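5-ketofructose reductase (Gluconobacter sp., PDB 7COK) probably catalyses the nicotinamide-cofactor-dependent reduction of 5-ketofructose to fructose, as a member of the shikimate dehydrogenase family. Local coordinates at residues Ile82-Ser85 against Ala86-Gly90; His105-Asp108 against Gly109-Phe112; Gly214-Thr217 against Lys218-Val222; Lys160-Thr163 against Ile164-Ile168; Ala25-Glu28 against Ala29-His33. All blocks are in the same frame, centred on the assembly; numbering follows the deposited sequence.

Contact 1. Residues Ile82-Ser85 against Ala86-Gly90; sequences IAES and ARLIG
Ile82 leans on Ala86 and Arg87 as the chain turns from strand 81-82 into the short helix 84-89, for which Ala83 is the N-cap. This first turn has a tight inner side and a loose outer one. On the inner side, CG1 of Ile82 stays beside its own backbone nitrogen (chi1 -54°), which leaves the CG2 branch anti to that nitrogen and 3.8 Å from CB of Ala86. Ala86 is buried, with Val92 and Asn106 also against its methyl. The carbonyl of the N-cap residue accepts the first helical bond: Arg87 N to Ala83 O, 2.8 Å. Farther on, Ile89 N reaches Ser85 O at 2.8 Å in a nearly straight bond (168°), and CG1 of Ile89 rides 3.2 Å from the same Ser85 O. The Ser85 hydroxyl is held by the carboxylate of Glu142 on helix 134-145, and from that helix Arg137 also reaches the C-terminal end of helix 84-89, by a bond to Ile89 O and a weak one to Leu88 O.

The outer side is looser. Glu84 and Arg87 are both exposed, the first with an extended chain; Arg87 also touches Lys171 of helix 158-171. Their side chains cross obliquely, with carboxylate and guanidinium planes 25° apart. Glu84 OE2 and Arg87 NH1 remain 5.2 Å apart, so no salt bridge forms, although the opposite charges probably attract one another across the gap. Arg87 bends at its third torsion, bringing NH1 to 4.2 Å from CG of Glu84. The helix ends where Gly90 takes a positive phi, its N still bonded to Ala86 O at 2.8 Å.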
# COMPACT_ATOMS: atom_id res chain seq x y z
N ILE A 82 -15.36 6.80 18.15
CA ILE A 82 -14.88 5.64 18.91
C ILE A 82 -16.09 4.79 19.28
O ILE A 82 -17.00 5.26 19.96
CB ILE A 82 -14.14 6.11 20.19
CG1 ILE A 82 -13.02 7.10 19.85
CG2 ILE A 82 -13.59 4.92 20.99
CD1 ILE A 82 -11.88 6.53 19.04
N ALA A 83 -16.09 3.53 18.83
CA ALA A 83 -17.14 2.56 19.14
C ALA A 83 -17.18 2.21 20.62
O ALA A 83 -16.21 2.44 21.34
CB ALA A 83 -16.96 1.31 18.30
N GLU A 84 -18.31 1.63 21.05
CA GLU A 84 -18.58 1.38 22.46
C GLU A 84 -17.49 0.59 23.17
O GLU A 84 -16.95 1.06 24.16
CB GLU A 84 -19.93 0.71 22.66
CG GLU A 84 -20.30 0.57 24.13
CD GLU A 84 -21.54 -0.27 24.38
OE1 GLU A 84 -22.06 -0.92 23.45
OE2 GLU A 84 -21.99 -0.29 25.55
N SER A 85 -17.15 -0.59 22.66
CA SER A 85 -16.17 -1.41 23.37
C SER A 85 -14.79 -0.78 23.38
O SER A 85 -14.11 -0.83 24.39
CB SER A 85 -16.17 -2.85 22.86
OG SER A 85 -15.45 -2.99 21.65
N ALA A 86 -14.41 -0.14 22.26
CA ALA A 86 -13.16 0.63 22.20
C ALA A 86 -13.14 1.75 23.21
O ALA A 86 -12.11 1.98 23.81
CB ALA A 86 -12.97 1.20 20.81
N ARG A 87 -14.28 2.42 23.41
CA ARG A 87 -14.38 3.48 24.43
C ARG A 87 -14.09 2.93 25.83
O ARG A 87 -13.31 3.51 26.58
CB ARG A 87 -15.76 4.17 24.40
CG ARG A 87 -15.84 5.38 25.33
CD ARG A 87 -17.23 6.00 25.41
NE ARG A 87 -17.79 5.81 26.75
CZ ARG A 87 -18.48 4.75 27.16
NH1 ARG A 87 -18.75 3.74 26.34
NH2 ARG A 87 -18.92 4.70 28.41
N LEU A 88 -14.71 1.80 26.16
CA LEU A 88 -14.51 1.22 27.48
C LEU A 88 -13.11 0.65 27.67
O LEU A 88 -12.51 0.82 28.72
CB LEU A 88 -15.54 0.13 27.74
CG LEU A 88 -17.01 0.48 28.05
CD1 LEU A 88 -17.17 1.81 28.76
CD2 LEU A 88 -17.87 0.42 26.82
N ILE A 89 -12.61 -0.06 26.64
CA ILE A 89 -11.26 -0.62 26.69
C ILE A 89 -10.21 0.49 26.73
O ILE A 89 -9.20 0.37 27.43
CB ILE A 89 -11.02 -1.58 25.51
CG1 ILE A 89 -11.94 -2.80 25.64
CG2 ILE A 89 -9.57 -2.07 25.49
CD1 ILE A 89 -12.09 -3.60 24.37
N GLY A 90 -10.44 1.57 25.99
CA GLY A 90 -9.50 2.68 25.96
C GLY A 90 -8.40 2.46 24.95
O GLY A 90 -7.31 3.03 25.06

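Contact 2. Residues His105-Asp108 against Gly109-Phe112; sequences HNTD and GKGF
Thr107 O receives Lys110 N at 3.0 Å, the donor lying well above the carbonyl plane, and takes a longer, weak bond from Gly111 N as the chain winds into helix 110-117. Just ahead of this bend is an Asx turn: with CG anti to its backbone nitrogen (chi1 -171°), Asn106 lays OD1 forward along the chain, where it accepts from Asp108 N at 3.0 Å. Its ND2 is tied to Ala91 O. A water 2.7 Å from Asn106 OD1 accepts from Gly109 N, so the amide oxygen and the turn are also joined through solvent. A second water links Asp108 O to Phe112 N.

Asp108 makes a salt bridge with Lys72, and Thr107 OG1 is bonded to Gln255. The Asn-Thr-Asp-Gly sequence and the lysine-aspartate pairing are consistent with the active-site pair of shikimate dehydrogenases. Lys110 runs back over the loop, crossing the Thr107 side chain at about a right angle, CD to CG2 4.0 Å. The chain is extended as far as CE, which lies 3.3 Å from Asn106 O; the bend at the last torsion then turns NZ to its salt bridge with OE1 of Glu142.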
# COMPACT_ATOMS: atom_id res chain seq x y z
N HIS A 105 -12.46 1.07 16.21
CA HIS A 105 -13.05 -0.13 16.82
C HIS A 105 -11.98 -0.89 17.55
O HIS A 105 -10.79 -0.77 17.25
CB HIS A 105 -13.60 -1.07 15.72
CG HIS A 105 -14.66 -0.46 14.86
ND1 HIS A 105 -16.00 -0.68 15.06
CD2 HIS A 105 -14.56 0.35 13.78
CE1 HIS A 105 -16.69 -0.03 14.14
NE2 HIS A 105 -15.85 0.61 13.35
N ASN A 106 -12.40 -1.68 18.54
CA ASN A 106 -11.52 -2.62 19.17
C ASN A 106 -12.04 -4.01 18.93
O ASN A 106 -13.17 -4.29 19.24
CB ASN A 106 -11.38 -2.33 20.66
CG ASN A 106 -10.29 -3.16 21.30
OD1 ASN A 106 -10.34 -4.40 21.31
ND2 ASN A 106 -9.28 -2.49 21.80
N THR A 107 -11.22 -4.85 18.31
CA THR A 107 -11.65 -6.22 18.01
C THR A 107 -10.80 -7.28 18.72
O THR A 107 -10.93 -8.47 18.43
CB THR A 107 -11.64 -6.50 16.50
OG1 THR A 107 -10.28 -6.49 16.06
CG2 THR A 107 -12.53 -5.48 15.74
N ASP A 108 -9.95 -6.85 19.65
CA ASP A 108 -9.05 -7.76 20.37
C ASP A 108 -9.78 -8.77 21.26
O ASP A 108 -9.21 -9.80 21.62
CB ASP A 108 -8.03 -7.00 21.20
CG ASP A 108 -6.92 -6.39 20.37
OD1 ASP A 108 -6.73 -6.81 19.21
OD2 ASP A 108 -6.21 -5.49 20.87
N GLY A 109 -11.03 -8.47 21.61
CA GLY A 109 -11.85 -9.44 22.32
C GLY A 109 -12.90 -10.06 21.43
O GLY A 109 -13.54 -11.03 21.84
N LYS A 110 -13.08 -9.52 20.21
CA LYS A 110 -14.17 -9.99 19.33
C LYS A 110 -13.84 -11.29 18.61
O LYS A 110 -14.77 -12.04 18.30
CB LYS A 110 -14.53 -8.91 18.29
CG LYS A 110 -15.18 -7.67 18.88
CD LYS A 110 -15.69 -6.71 17.80
CE LYS A 110 -16.20 -5.37 18.37
NZ LYS A 110 -17.30 -5.51 19.35
N GLY A 111 -12.56 -11.56 18.32
CA GLY A 111 -12.16 -12.84 17.72
C GLY A 111 -12.54 -13.97 18.66
O GLY A 111 -13.11 -14.96 18.24
N PHE A 112 -12.23 -13.79 19.94
CA PHE A 112 -12.59 -14.77 20.95
C PHE A 112 -14.11 -14.95 21.04
O PHE A 112 -14.59 -16.08 21.07
CB PHE A 112 -12.03 -14.38 22.34
CG PHE A 112 -12.74 -15.06 23.45
CD1 PHE A 112 -12.50 -16.42 23.72
CD2 PHE A 112 -13.74 -14.40 24.17
CE1 PHE A 112 -13.20 -17.08 24.73
CE2 PHE A 112 -14.46 -15.05 25.16
CZ PHE A 112 -14.20 -16.39 25.43
O HOH W 1 -12.44 -6.11 21.63
O HOH W 2 -9.93 -12.05 20.12

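Contact 3. Residues Gly214-Thr217 against Lys218-Val222; sequences GSLT and KETVV
Thr217 turns its hydroxyl between its own backbone N and carbonyl carbon (chi1 74°), while Thr220 keeps OG1 beside its backbone nitrogen (chi1 -48°), and these two settings bring the oxygens together. They share a hydrogen bond of 3.1 Å between Thr217 OG1 and Thr220 OG1 in which either could be the donor. The two residues are the ends of a type I beta turn that delivers the chain into strand 221-224 of the parallel, Rossmann-type sheet. Thr220 N closes the turn on Thr217 O at 3.1 Å, approaching from above the carbonyl plane, 66° out of it. Thr217 OG1 also takes a weak bond from Glu219 N at 3.3 Å, which has the pattern of an ST turn. One threonine hydroxyl thus binds both an amide inside the turn and the side chain at its far end, which should limit the rotation of both threonines.

At the corner itself Lys218 and Glu219 point their charged ends to the outside, and both touch a neighbouring molecule in the crystal. Beneath them the surroundings change to apolar. Val222, the second residue of the strand, turns the same way as Thr220 and packs on Phe234, Leu235 and Ala238 of helix 233-240. Leu216, just before the turn, crosses Thr220 at about a right angle, its CD2 packed tightly at 3.5 Å from Thr220 CG2. Leu187 also lies against Leu216. The Leu216 side chain joins the entry loop to the sheet: its CD2 is 3.7 Å from Val222 CG2, and its CD1 4.0 Å from that same methyl.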
# COMPACT_ATOMS: atom_id res chain seq x y z
N GLY A 214 -8.04 -30.55 37.24
CA GLY A 214 -9.15 -31.33 37.82
C GLY A 214 -10.33 -30.51 38.35
O GLY A 214 -11.36 -31.07 38.75
N SER A 215 -10.19 -29.18 38.36
CA SER A 215 -11.28 -28.30 38.79
C SER A 215 -12.24 -28.01 37.65
O SER A 215 -13.33 -27.47 37.87
CB SER A 215 -10.75 -27.01 39.46
OG SER A 215 -10.14 -26.14 38.53
N LEU A 216 -11.84 -28.41 36.44
CA LEU A 216 -12.70 -28.30 35.26
C LEU A 216 -13.73 -29.39 35.25
O LEU A 216 -13.42 -30.53 35.60
CB LEU A 216 -11.87 -28.43 33.98
CG LEU A 216 -11.01 -27.28 33.46
CD1 LEU A 216 -10.09 -27.80 32.37
CD2 LEU A 216 -11.89 -26.20 32.87
N THR A 217 -14.96 -29.04 34.87
CA THR A 217 -15.94 -30.06 34.48
C THR A 217 -15.80 -30.28 32.97
O THR A 217 -15.22 -29.45 32.24
CB THR A 217 -17.40 -29.67 34.84
OG1 THR A 217 -17.89 -28.65 33.94
CG2 THR A 217 -17.54 -29.18 36.29
N LYS A 218 -16.32 -31.40 32.49
CA LYS A 218 -16.34 -31.70 31.05
C LYS A 218 -17.20 -30.72 30.25
O LYS A 218 -17.04 -30.62 29.01
CB LYS A 218 -16.85 -33.12 30.80
CG LYS A 218 -15.89 -34.23 31.16
CD LYS A 218 -16.57 -35.58 31.00
CE LYS A 218 -15.60 -36.64 30.57
NZ LYS A 218 -16.31 -37.86 30.11
N GLU A 219 -18.08 -30.01 30.95
CA GLU A 219 -18.96 -28.99 30.38
C GLU A 219 -18.29 -27.63 30.19
O GLU A 219 -18.81 -26.76 29.46
CB GLU A 219 -20.16 -28.78 31.29
CG GLU A 219 -21.25 -29.83 31.19
CD GLU A 219 -22.53 -29.37 31.86
OE1 GLU A 219 -23.19 -28.45 31.31
OE2 GLU A 219 -22.87 -29.91 32.93
N THR A 220 -17.16 -27.42 30.87
CA THR A 220 -16.46 -26.14 30.82
C THR A 220 -15.87 -25.94 29.44
O THR A 220 -15.19 -26.83 28.91
CB THR A 220 -15.34 -26.05 31.86
OG1 THR A 220 -15.83 -26.48 33.13
CG2 THR A 220 -14.83 -24.60 32.00
N VAL A 221 -16.14 -24.78 28.86
CA VAL A 221 -15.54 -24.38 27.58
C VAL A 221 -14.17 -23.78 27.89
O VAL A 221 -14.07 -22.89 28.73
CB VAL A 221 -16.46 -23.39 26.84
CG1 VAL A 221 -15.82 -22.92 25.53
CG2 VAL A 221 -17.80 -24.06 26.55
N VAL A 222 -13.13 -24.27 27.23
CA VAL A 222 -11.76 -23.86 27.53
C VAL A 222 -11.17 -23.23 26.27
O VAL A 222 -11.15 -23.83 25.20
CB VAL A 222 -10.90 -25.05 28.02
CG1 VAL A 222 -9.54 -24.57 28.43
CG2 VAL A 222 -11.55 -25.77 29.20

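Contact 4. Residues Lys160-Thr163 against Ile164-Ile168; sequences KAET and IAALI
Ala165 N donates to Ala161 O at 2.9 Å in an almost straight bond (172°), with the donor in the carbonyl plane. Ala166 N to Glu162 O, also 2.9 Å, and Leu167 N to Thr163 O, 3.1 Å, repeat the step, each donor tilted somewhat from the acceptor's carbonyl plane. Thr163 adds a bond of its own: with OG1 beside its backbone nitrogen (chi1 -63°), the hydroxyl is bonded to Ser159 O one turn back. Glu162, itself exposed, sends CG anti to its backbone N and then bends at chi2 (54°), which curls the carboxylate over the next turn until OE1 is 4.0 Å from CB of Ala165. The Ala166 methyl lies 3.3 Å from Glu162 O.

All of this lies on helix 158-171, the crossover of the beta-alpha-beta unit between strands 150-155 and 175-180 in the Rossmann-type domain. Toward the sheet the helix is apolar: Ala161 fits against Ile153 and Ala178, one on each of those strands, and Ile164 packs on Ile153, Arg137, Ala140 and Ala132, the last within a probable GxGxxA turn of the kind that receives a dinucleotide. Within the helix, Ile164 CB is 3.6 Å from Ala161 O. Farther along, Leu167 touches Arg137 and Val141 of helix 134-145.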
# COMPACT_ATOMS: atom_id res chain seq x y z
N LYS A 160 -3.58 -5.51 39.09
CA LYS A 160 -3.82 -5.44 37.63
C LYS A 160 -5.13 -6.14 37.25
O LYS A 160 -5.88 -5.65 36.41
CB LYS A 160 -2.65 -6.03 36.85
CG LYS A 160 -1.34 -5.27 37.00
CD LYS A 160 -1.08 -4.32 35.84
CE LYS A 160 0.20 -3.51 36.02
NZ LYS A 160 1.46 -4.28 35.83
N ALA A 161 -5.41 -7.29 37.88
CA ALA A 161 -6.74 -7.92 37.73
C ALA A 161 -7.86 -7.04 38.27
O ALA A 161 -8.92 -6.92 37.64
CB ALA A 161 -6.77 -9.30 38.40
N GLU A 162 -7.62 -6.41 39.43
CA GLU A 162 -8.60 -5.54 40.08
C GLU A 162 -8.97 -4.36 39.20
O GLU A 162 -10.12 -3.93 39.23
CB GLU A 162 -8.14 -5.09 41.48
CG GLU A 162 -9.14 -4.27 42.30
CD GLU A 162 -10.51 -4.92 42.47
OE1 GLU A 162 -10.61 -6.16 42.46
OE2 GLU A 162 -11.50 -4.18 42.62
N THR A 163 -8.02 -3.87 38.39
CA THR A 163 -8.28 -2.79 37.43
C THR A 163 -9.35 -3.23 36.42
O THR A 163 -10.32 -2.51 36.17
CB THR A 163 -7.00 -2.32 36.71
OG1 THR A 163 -6.09 -1.76 37.68
CG2 THR A 163 -7.32 -1.24 35.66
N ILE A 164 -9.20 -4.44 35.89
CA ILE A 164 -10.19 -4.98 34.98
C ILE A 164 -11.53 -5.29 35.70
O ILE A 164 -12.61 -4.93 35.20
CB ILE A 164 -9.62 -6.17 34.16
CG1 ILE A 164 -8.39 -5.72 33.36
CG2 ILE A 164 -10.71 -6.75 33.26
CD1 ILE A 164 -7.56 -6.82 32.71
N ALA A 165 -11.48 -5.93 36.87
CA ALA A 165 -12.70 -6.16 37.64
C ALA A 165 -13.51 -4.87 37.89
O ALA A 165 -14.74 -4.88 37.70
CB ALA A 165 -12.41 -6.89 38.94
N ALA A 166 -12.80 -3.80 38.26
CA ALA A 166 -13.40 -2.49 38.55
C ALA A 166 -14.04 -1.92 37.29
O ALA A 166 -15.15 -1.42 37.34
CB ALA A 166 -12.36 -1.52 39.11
N LEU A 167 -13.36 -2.05 36.15
CA LEU A 167 -13.92 -1.64 34.87
C LEU A 167 -15.25 -2.34 34.58
O LEU A 167 -16.21 -1.71 34.17
CB LEU A 167 -12.92 -1.90 33.73
CG LEU A 167 -13.34 -1.57 32.29
CD1 LEU A 167 -13.53 -0.08 32.06
CD2 LEU A 167 -12.28 -2.14 31.36
N ILE A 168 -15.29 -3.64 34.82
CA ILE A 168 -16.48 -4.43 34.55
C ILE A 168 -17.64 -3.99 35.46
O ILE A 168 -18.72 -3.70 34.96
CB ILE A 168 -16.18 -5.95 34.60
CG1 ILE A 168 -15.13 -6.36 33.54
CG2 ILE A 168 -17.46 -6.77 34.51
CD1 ILE A 168 -15.36 -5.86 32.12

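Contact 5. Residues Ala25-Glu28 against Ala29-His33; sequences AMVE and AGYHH
Val27 places its CG1 methyl over one face of the Tyr31 ring, a CH-pi contact with the carbon 3.8 Å from the ring centroid and 25° off the normal. The methyl is offset toward the rim, nearest to CZ at 3.5 Å. With CG1 anti to its backbone N (chi1 172°), Val27 sends that branch up along the Tyr31 side chain, which runs beside it in the same direction. Glu28 slants past the ring less closely, its CG 4.2 Å from Tyr31 CD2.

The backbone of helix 23-34 sets this spacing. Tyr31 N bonds to Val27 O at 2.9 Å with the donor in the carbonyl plane, and His32 N to Glu28 O at the same length. The bond from Gly30 N to Met26 O is longer, 3.2 Å. On another side of the helix Ala29 rests its CB 3.3 Å from Ala25 O. The helix is the crossover between strands 9-15 and 38-44, a beta-alpha-beta unit of the shikimate dehydrogenase substrate-binding domain.

Farther out, the Tyr31 hydroxyl is bonded to Thr11 of the first strand, and Val260 and Trp263 of helix 248-264 touch the Tyr31 side chain. Glu28 has two partners for its carboxylate: OE2 accepts from Tyr40 N of the second strand, and OE1 forms a salt bridge with Arg39 of the second subunit. Ala25 packs on Phe6 of that same subunit.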
# COMPACT_ATOMS: atom_id res chain seq x y z
N ALA A 25 -0.33 -11.58 5.33
CA ALA A 25 -0.45 -12.81 4.57
C ALA A 25 -1.83 -13.42 4.78
O ALA A 25 -2.46 -13.88 3.84
CB ALA A 25 0.65 -13.78 4.97
N MET A 26 -2.29 -13.42 6.02
CA MET A 26 -3.60 -13.96 6.33
C MET A 26 -4.71 -13.22 5.55
O MET A 26 -5.53 -13.81 4.85
CB MET A 26 -3.84 -13.92 7.83
CG MET A 26 -5.17 -14.52 8.22
SD MET A 26 -5.55 -14.28 9.95
CE MET A 26 -5.89 -12.53 10.04
N VAL A 27 -4.72 -11.90 5.68
CA VAL A 27 -5.78 -11.10 5.12
C VAL A 27 -5.71 -11.15 3.58
O VAL A 27 -6.73 -11.31 2.96
CB VAL A 27 -5.71 -9.65 5.65
CG1 VAL A 27 -6.68 -8.76 4.91
CG2 VAL A 27 -6.03 -9.65 7.15
N GLU A 28 -4.52 -11.10 2.99
CA GLU A 28 -4.42 -11.11 1.53
C GLU A 28 -4.80 -12.48 0.99
O GLU A 28 -5.37 -12.56 -0.11
CB GLU A 28 -3.05 -10.65 1.05
CG GLU A 28 -2.90 -9.14 1.22
CD GLU A 28 -1.69 -8.56 0.53
OE1 GLU A 28 -0.75 -9.33 0.21
OE2 GLU A 28 -1.66 -7.34 0.31
N ALA A 29 -4.55 -13.54 1.77
CA ALA A 29 -5.01 -14.86 1.33
C ALA A 29 -6.54 -14.87 1.22
O ALA A 29 -7.12 -15.40 0.25
CB ALA A 29 -4.50 -15.93 2.27
N GLY A 30 -7.19 -14.24 2.19
CA GLY A 30 -8.63 -14.03 2.16
C GLY A 30 -9.10 -13.19 0.98
O GLY A 30 -10.04 -13.57 0.29
N TYR A 31 -8.43 -12.06 0.75
CA TYR A 31 -8.76 -11.21 -0.40
C TYR A 31 -8.68 -12.00 -1.72
O TYR A 31 -9.57 -11.91 -2.55
CB TYR A 31 -7.82 -10.01 -0.49
CG TYR A 31 -7.97 -8.91 0.55
CD1 TYR A 31 -9.18 -8.69 1.24
CD2 TYR A 31 -6.90 -8.08 0.84
CE1 TYR A 31 -9.28 -7.65 2.16
CE2 TYR A 31 -7.00 -7.05 1.77
CZ TYR A 31 -8.19 -6.84 2.43
OH TYR A 31 -8.31 -5.83 3.38
N HIS A 32 -7.61 -12.79 -1.87
CA HIS A 32 -7.35 -13.52 -3.12
C HIS A 32 -8.40 -14.60 -3.33
O HIS A 32 -8.91 -14.76 -4.42
CB HIS A 32 -5.94 -14.08 -3.11
CG HIS A 32 -5.58 -14.81 -4.37
ND1 HIS A 32 -5.25 -14.15 -5.54
CD2 HIS A 32 -5.51 -16.13 -4.65
CE1 HIS A 32 -4.97 -15.04 -6.47
NE2 HIS A 32 -5.12 -16.25 -5.96
N HIS A 33 -8.77 -15.29 -2.25
CA HIS A 33 -9.77 -16.35 -2.32
C HIS A 33 -11.12 -15.78 -2.76
O HIS A 33 -11.86 -16.45 -3.53
CB HIS A 33 -9.86 -17.07 -0.96
CG HIS A 33 -10.78 -18.26 -0.94
ND1 HIS A 33 -12.15 -18.15 -0.78
CD2 HIS A 33 -10.52 -19.58 -1.03
CE1 HIS A 33 -12.69 -19.35 -0.79
NE2 HIS A 33 -11.72 -20.24 -0.92

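Overall arrangement
From the N terminus the chain meets contact 5 first, then contacts 1, 2, 4 and 3. Each closes a local turn between adjoining residues; none nests in or crosses another. Contact 5, in the crossover helix 23-34 beside the second subunit, is about 37 Å from contact 4 between centres, on the opposite side of the chain's centre. Contact 1 is the meeting point: it packs on contact 2 on one side and touches contact 4 through Leu88 and Leu167. It thereby joins the substrate-binding domain to the entry of helix 110-117 and to the Rossmann-type domain. Contact 3, at the entry to strand 221-224, has its nearest atoms about 6 Å from contact 2 without touching.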